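Long-range contacts in hydrogenase maturation factor (Thermoanaerobacter tengcongensis, PDB 3VTI), which accepts a carbamoyl group on sulfur from HypF and probably dehydrates it, with ATP, to the nitrile needed for [NiFe]-hydrogenase maturation: residues N140-D145 against A193-R198; K40-P45 against D118-N123. One frame throughout, in Å; residues are numbered along the deposited sequence.

Interaction 1. Residues N140-D145 against A193-R198; sequences NAKPGD and AIKVLR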
loop_
_atom_site.group_PDB
_atom_site.type_symbol
_atom_site.label_atom_id
_atom_site.label_comp_id
_atom_site.label_asym_id
_atom_site.label_seq_id
_atom_site.Cartn_x
_atom_site.Cartn_y
_atom_site.Cartn_z
ATOM N N ASN C 140 22.675 14.604 19.918
ATOM C CA ASN C 140 22.919 15.674 20.897
ATOM C C ASN C 140 22.976 15.261 22.367
ATOM O O ASN C 140 23.201 16.102 23.225
ATOM C CB ASN C 140 21.895 16.812 20.727
ATOM C CG ASN C 140 22.216 17.732 19.549
ATOM O OD1 ASN C 140 23.224 17.560 18.859
ATOM N ND2 ASN C 140 21.355 18.720 19.320
ATOM N N ALA C 141 22.770 13.984 22.663
ATOM C CA ALA C 141 22.831 13.531 24.044
ATOM C C ALA C 141 24.280 13.454 24.563
ATOM O O ALA C 141 25.153 12.869 23.914
ATOM C CB ALA C 141 22.113 12.202 24.200
ATOM N N LYS C 142 24.514 14.078 25.720
ATOM C CA LYS C 142 25.787 14.005 26.453
ATOM C C LYS C 142 25.566 13.320 27.808
ATOM O O LYS C 142 24.474 13.413 28.368
ATOM C CB LYS C 142 26.376 15.408 26.704
ATOM C CG LYS C 142 26.523 16.334 25.496
ATOM C CD LYS C 142 27.586 15.873 24.505
ATOM C CE LYS C 142 27.721 16.864 23.346
ATOM N NZ LYS C 142 28.157 16.221 22.063
ATOM N N PRO C 143 26.596 12.631 28.349
ATOM C CA PRO C 143 26.469 12.035 29.686
ATOM C C PRO C 143 26.114 13.079 30.749
ATOM O O PRO C 143 26.724 14.150 30.798
ATOM C CB PRO C 143 27.865 11.470 29.951
ATOM C CG PRO C 143 28.436 11.231 28.607
ATOM C CD PRO C 143 27.912 12.335 27.747
ATOM N N GLY C 144 25.124 12.769 31.579
ATOM C CA GLY C 144 24.619 13.722 32.563
ATOM C C GLY C 144 23.230 14.245 32.231
ATOM O O GLY C 144 22.545 14.790 33.100
ATOM N N ASP C 145 22.823 14.091 30.974
ATOM C CA ASP C 145 21.494 14.497 30.524
ATOM C C ASP C 145 20.437 13.597 31.133
ATOM O O ASP C 145 20.718 12.445 31.482
ATOM C CB ASP C 145 21.379 14.399 28.999
ATOM C CG ASP C 145 22.138 15.490 28.270
ATOM O OD1 ASP C 145 22.362 16.573 28.848
ATOM O OD2 ASP C 145 22.502 15.260 27.097
ATOM N N ALA C 193 18.640 23.646 25.788
ATOM C CA ALA C 193 18.615 22.654 26.863
ATOM C C ALA C 193 17.866 21.387 26.446
ATOM O O ALA C 193 18.115 20.306 26.980
ATOM C CB ALA C 193 18.009 23.253 28.137
ATOM N N ILE C 194 16.942 21.536 25.499
ATOM C CA ILE C 194 16.300 20.399 24.853
ATOM C C ILE C 194 17.290 19.858 23.823
ATOM O O ILE C 194 17.643 20.540 22.853
ATOM C CB ILE C 194 14.972 20.802 24.155
ATOM C CG1 ILE C 194 13.984 21.436 25.150
ATOM C CG2 ILE C 194 14.372 19.618 23.368
ATOM C CD1 ILE C 194 13.410 20.504 26.213
ATOM N N LYS C 195 17.743 18.633 24.046
ATOM C CA LYS C 195 18.801 18.058 23.228
ATOM C C LYS C 195 18.292 17.056 22.200
ATOM O O LYS C 195 18.701 17.104 21.042
ATOM C CB LYS C 195 19.885 17.465 24.121
ATOM C CG LYS C 195 20.770 18.535 24.737
ATOM C CD LYS C 195 21.530 17.968 25.891
ATOM C CE LYS C 195 22.922 18.557 26.016
ATOM N NZ LYS C 195 23.830 18.066 24.942
ATOM N N VAL C 196 17.387 16.171 22.615
ATOM C CA VAL C 196 16.824 15.142 21.725
ATOM C C VAL C 196 15.311 15.038 21.884
ATOM O O VAL C 196 14.785 15.126 22.996
ATOM C CB VAL C 196 17.436 13.749 21.980
ATOM C CG1 VAL C 196 16.767 12.674 21.090
ATOM C CG2 VAL C 196 18.941 13.780 21.779
ATOM N N LEU C 197 14.625 14.859 20.761
ATOM C CA LEU C 197 13.197 14.622 20.744
ATOM C C LEU C 197 12.915 13.517 19.741
ATOM O O LEU C 197 13.317 13.616 18.585
ATOM C CB LEU C 197 12.433 15.891 20.350
ATOM C CG LEU C 197 12.351 17.057 21.339
ATOM C CD1 LEU C 197 11.684 18.249 20.681
ATOM C CD2 LEU C 197 11.606 16.681 22.606
ATOM N N ARG C 198 12.244 12.462 20.187
ATOM C CA ARG C 198 11.803 11.400 19.277
ATOM C C ARG C 198 10.566 10.680 19.797
ATOM O O ARG C 198 10.472 10.355 20.980
ATOM C CB ARG C 198 12.926 10.394 18.994
ATOM C CG ARG C 198 12.535 9.302 18.014
ATOM C CD ARG C 198 13.754 8.630 17.401
ATOM N NE ARG C 198 14.407 9.500 16.424
ATOM C CZ ARG C 198 15.485 9.174 15.713
ATOM N NH1 ARG C 198 16.059 7.980 15.846
ATOM N NH2 ARG C 198 15.991 10.049 14.859
#

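Interaction 2. Residues K40-P45 against D118-N123; sequences KPLFFP and DRIFIN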
loop_
_atom_site.group_PDB
_atom_site.type_symbol
_atom_site.label_atom_id
_atom_site.label_comp_id
_atom_site.label_asym_id
_atom_site.label_seq_id
_atom_site.Cartn_x
_atom_site.Cartn_y
_atom_site.Cartn_z
ATOM N N LYS C 40 -3.390 -2.110 9.939
ATOM C CA LYS C 40 -4.646 -2.863 9.928
ATOM C C LYS C 40 -4.970 -3.273 11.371
ATOM O O LYS C 40 -4.099 -3.803 12.075
ATOM C CB LYS C 40 -4.569 -4.103 9.024
ATOM C CG LYS C 40 -4.559 -3.825 7.512
ATOM C CD LYS C 40 -5.643 -2.830 7.093
ATOM C CE LYS C 40 -5.727 -2.676 5.591
ATOM N NZ LYS C 40 -4.452 -2.266 4.966
ATOM N N PRO C 41 -6.214 -3.027 11.824
ATOM C CA PRO C 41 -7.345 -2.501 11.060
ATOM C C PRO C 41 -7.290 -0.981 10.877
ATOM O O PRO C 41 -6.600 -0.290 11.623
ATOM C CB PRO C 41 -8.547 -2.895 11.920
ATOM C CG PRO C 41 -8.022 -2.881 13.322
ATOM C CD PRO C 41 -6.529 -3.142 13.261
ATOM N N LEU C 42 -8.019 -0.472 9.893
ATOM C CA LEU C 42 -7.998 0.951 9.563
ATOM C C LEU C 42 -8.681 1.790 10.633
ATOM O O LEU C 42 -8.365 2.968 10.799
ATOM C CB LEU C 42 -8.682 1.188 8.217
ATOM C CG LEU C 42 -8.195 0.359 7.028
ATOM C CD1 LEU C 42 -9.231 0.367 5.921
ATOM C CD2 LEU C 42 -6.833 0.834 6.527
ATOM N N PHE C 43 -9.629 1.167 11.329
ATOM C CA PHE C 43 -10.367 1.782 12.425
ATOM C C PHE C 43 -10.173 0.938 13.678
ATOM O O PHE C 43 -10.512 -0.251 13.707
ATOM C CB PHE C 43 -11.860 1.890 12.081
ATOM C CG PHE C 43 -12.129 2.574 10.773
ATOM C CD1 PHE C 43 -12.249 1.834 9.599
ATOM C CD2 PHE C 43 -12.248 3.960 10.709
ATOM C CE1 PHE C 43 -12.483 2.463 8.383
ATOM C CE2 PHE C 43 -12.482 4.597 9.497
ATOM C CZ PHE C 43 -12.601 3.847 8.333
ATOM N N PHE C 44 -9.614 1.561 14.706
ATOM C CA PHE C 44 -9.254 0.866 15.929
ATOM C C PHE C 44 -9.623 1.735 17.124
ATOM O O PHE C 44 -9.762 2.949 16.983
ATOM C CB PHE C 44 -7.748 0.569 15.922
ATOM C CG PHE C 44 -6.898 1.765 15.585
ATOM C CD1 PHE C 44 -6.556 2.036 14.268
ATOM C CD2 PHE C 44 -6.451 2.624 16.583
ATOM C CE1 PHE C 44 -5.784 3.148 13.944
ATOM C CE2 PHE C 44 -5.671 3.733 16.269
ATOM C CZ PHE C 44 -5.340 3.995 14.947
ATOM N N PRO C 45 -9.777 1.127 18.309
ATOM C CA PRO C 45 -10.090 1.950 19.474
ATOM C C PRO C 45 -9.131 3.141 19.613
ATOM O O PRO C 45 -7.907 2.968 19.588
ATOM C CB PRO C 45 -9.921 0.971 20.633
ATOM C CG PRO C 45 -10.314 -0.345 20.045
ATOM C CD PRO C 45 -9.736 -0.307 18.652
ATOM N N ASP C 118 -4.309 -3.969 0.028
ATOM C CA ASP C 118 -5.323 -4.250 1.045
ATOM C C ASP C 118 -6.012 -2.944 1.466
ATOM O O ASP C 118 -5.567 -2.252 2.382
ATOM C CB ASP C 118 -4.713 -4.979 2.256
ATOM C CG ASP C 118 -5.773 -5.603 3.188
ATOM O OD1 ASP C 118 -6.957 -5.695 2.805
ATOM O OD2 ASP C 118 -5.406 -6.014 4.317
ATOM N N ARG C 119 -7.085 -2.615 0.750
ATOM C CA ARG C 119 -7.998 -1.523 1.091
ATOM C C ARG C 119 -7.452 -0.120 0.830
ATOM O O ARG C 119 -7.901 0.537 -0.109
ATOM C CB ARG C 119 -8.514 -1.645 2.527
ATOM C CG ARG C 119 -9.303 -2.912 2.855
ATOM C CD ARG C 119 -9.467 -2.938 4.354
ATOM N NE ARG C 119 -10.051 -4.158 4.878
ATOM C CZ ARG C 119 -9.452 -4.995 5.727
ATOM N NH1 ARG C 119 -8.222 -4.769 6.156
ATOM N NH2 ARG C 119 -10.103 -6.081 6.140
ATOM N N ILE C 120 -6.500 0.339 1.651
ATOM C CA ILE C 120 -5.974 1.708 1.545
ATOM C C ILE C 120 -4.664 1.934 2.315
ATOM O O ILE C 120 -4.556 1.579 3.493
ATOM C CB ILE C 120 -7.040 2.764 1.992
ATOM C CG1 ILE C 120 -6.522 4.198 1.822
ATOM C CG2 ILE C 120 -7.506 2.507 3.430
ATOM C CD1 ILE C 120 -7.615 5.255 1.857
ATOM N N PHE C 121 -3.672 2.506 1.635
ATOM C CA PHE C 121 -2.478 3.052 2.297
ATOM C C PHE C 121 -2.438 4.560 2.129
ATOM O O PHE C 121 -2.956 5.100 1.148
ATOM C CB PHE C 121 -1.176 2.455 1.745
ATOM C CG PHE C 121 -1.065 0.965 1.909
ATOM C CD1 PHE C 121 -1.496 0.339 3.074
ATOM C CD2 PHE C 121 -0.504 0.191 0.910
ATOM C CE1 PHE C 121 -1.392 -1.024 3.226
ATOM C CE2 PHE C 121 -0.394 -1.178 1.056
ATOM C CZ PHE C 121 -0.841 -1.789 2.210
ATOM N N ILE C 122 -1.820 5.235 3.091
ATOM C CA ILE C 122 -1.653 6.674 3.033
ATOM C C ILE C 122 -0.208 7.069 3.340
ATOM O O ILE C 122 0.394 6.584 4.308
ATOM C CB ILE C 122 -2.628 7.397 3.995
ATOM C CG1 ILE C 122 -4.079 7.013 3.670
ATOM C CG2 ILE C 122 -2.461 8.909 3.905
ATOM C CD1 ILE C 122 -5.052 7.206 4.824
ATOM N N ASN C 123 0.344 7.949 2.511
ATOM C CA ASN C 123 1.608 8.587 2.817
ATOM C C ASN C 123 1.417 10.069 3.085
ATOM O O ASN C 123 0.675 10.744 2.372
ATOM C CB ASN C 123 2.625 8.386 1.693
ATOM C CG ASN C 123 3.958 9.055 1.998
ATOM O OD1 ASN C 123 4.090 10.276 1.896
ATOM N ND2 ASN C 123 4.941 8.263 2.409
HETATM O O HOH W 1 -3.616 0.066 5.913
#

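Interaction 1. Residues N140-D145 against A193-R198
Two partners approach Asp145 OD2 obliquely from opposite sides of the carboxylate plane: Lys195 CD, 3.1 Å away, and the backbone N of Lys142. Asp145 ends the type II beta turn Lys142-Asp145, and Lys195 with Val196 forms a classic beta bulge opposite Val256, on the outermost strand 194-198 of the C-terminal domain's mixed sheet. The bond from Lys142 N to Asp145 OD2 is 2.7 Å long and fairly straight (165°), so the turn holds its own carboxylate in place for the lysine. Lys195 CE stays nearer the carboxylate plane than CD. A bend in the lysine at chi4 (-72°) then carries NZ past the acid to the main chain, leaving a long salt bridge of 3.8 Å between NZ and Asp145 OD2. The Asn140 side chain lies with CB near Lys195 O, while its ND2 bonds to Asn135 OD1. Next along the strand, Val196 CG2 packs on Ala141 CB at 4.3 Å, with Ile212 of helix 204-216 touching both. The ammonium finishes on Asn140 O, at 2.7 Å from Lys195 NZ and almost in line with the carbonyl (175°).

Interaction 2. Residues K40-P45 against D118-N123
Lys40 reaches across to Asp118 and Arg119, where the chain enters strand 120-130 of the mixed sheet in the N-terminal domain of the AIR synthase-like fold; the three charged residues form a salt-bridge network. From CB, which points toward this strand entry, the side chain leads to CG, 4.0 Å from Asp118 OD2, and the bend at chi2 (-47°) then carries CD alongside Arg119 NH1. CE takes the guanidinium at its edge, in plane, 3.3 Å from NH1. One face of that guanidinium carries Asp118 OD1, so lysine and aspartate use different parts of the same flat group. A second bend, at chi4, delivers NZ to Asp118 O at 2.8 Å. The donor is tilted from the carbonyl plane, and Ile120 N reaches the same oxygen from the opposite face. NZ also has a long salt bridge to Asp118 OD2. A methionine in place of Lys40 would probably leave the Asp118 carboxylate without this neighbouring charge and one face of its carbonyl without a donor. Alongside, Leu42 CD2 meets Ile120 CG2 at 3.6 Å and CD1 rests on Arg119 CD, with Phe81 touching both Leu42 and Ile120. Asp118 also hydrogen-bonds through its backbone to a second subunit, another copy of this protein. A water accepts from Lys40 NZ at 2.7 Å and donates to Ile120 O at 3.0 Å.

Two contacts in series, one in each domain, illustrate how a two-domain chain can be closed piece by piece. From the N terminus, interaction 2 closes first: its 72 intervening residues include helices 49-60 and 83-100 and strands 66-78 and 103-112. Interaction 1 opens only after strand 120-130 has ended, and its loop of 47 residues holds strand 146-149 and helices 155-164 and 181-187. The loops neither nest nor cross, and the contact centres lie about 34 Å apart on opposite sides of the chain's centre. Yet helix 155-164, inside the second loop, packs on Pro41 and Pro45 of 40-45, while Arg198 pairs with the magnesium ligand Asp22.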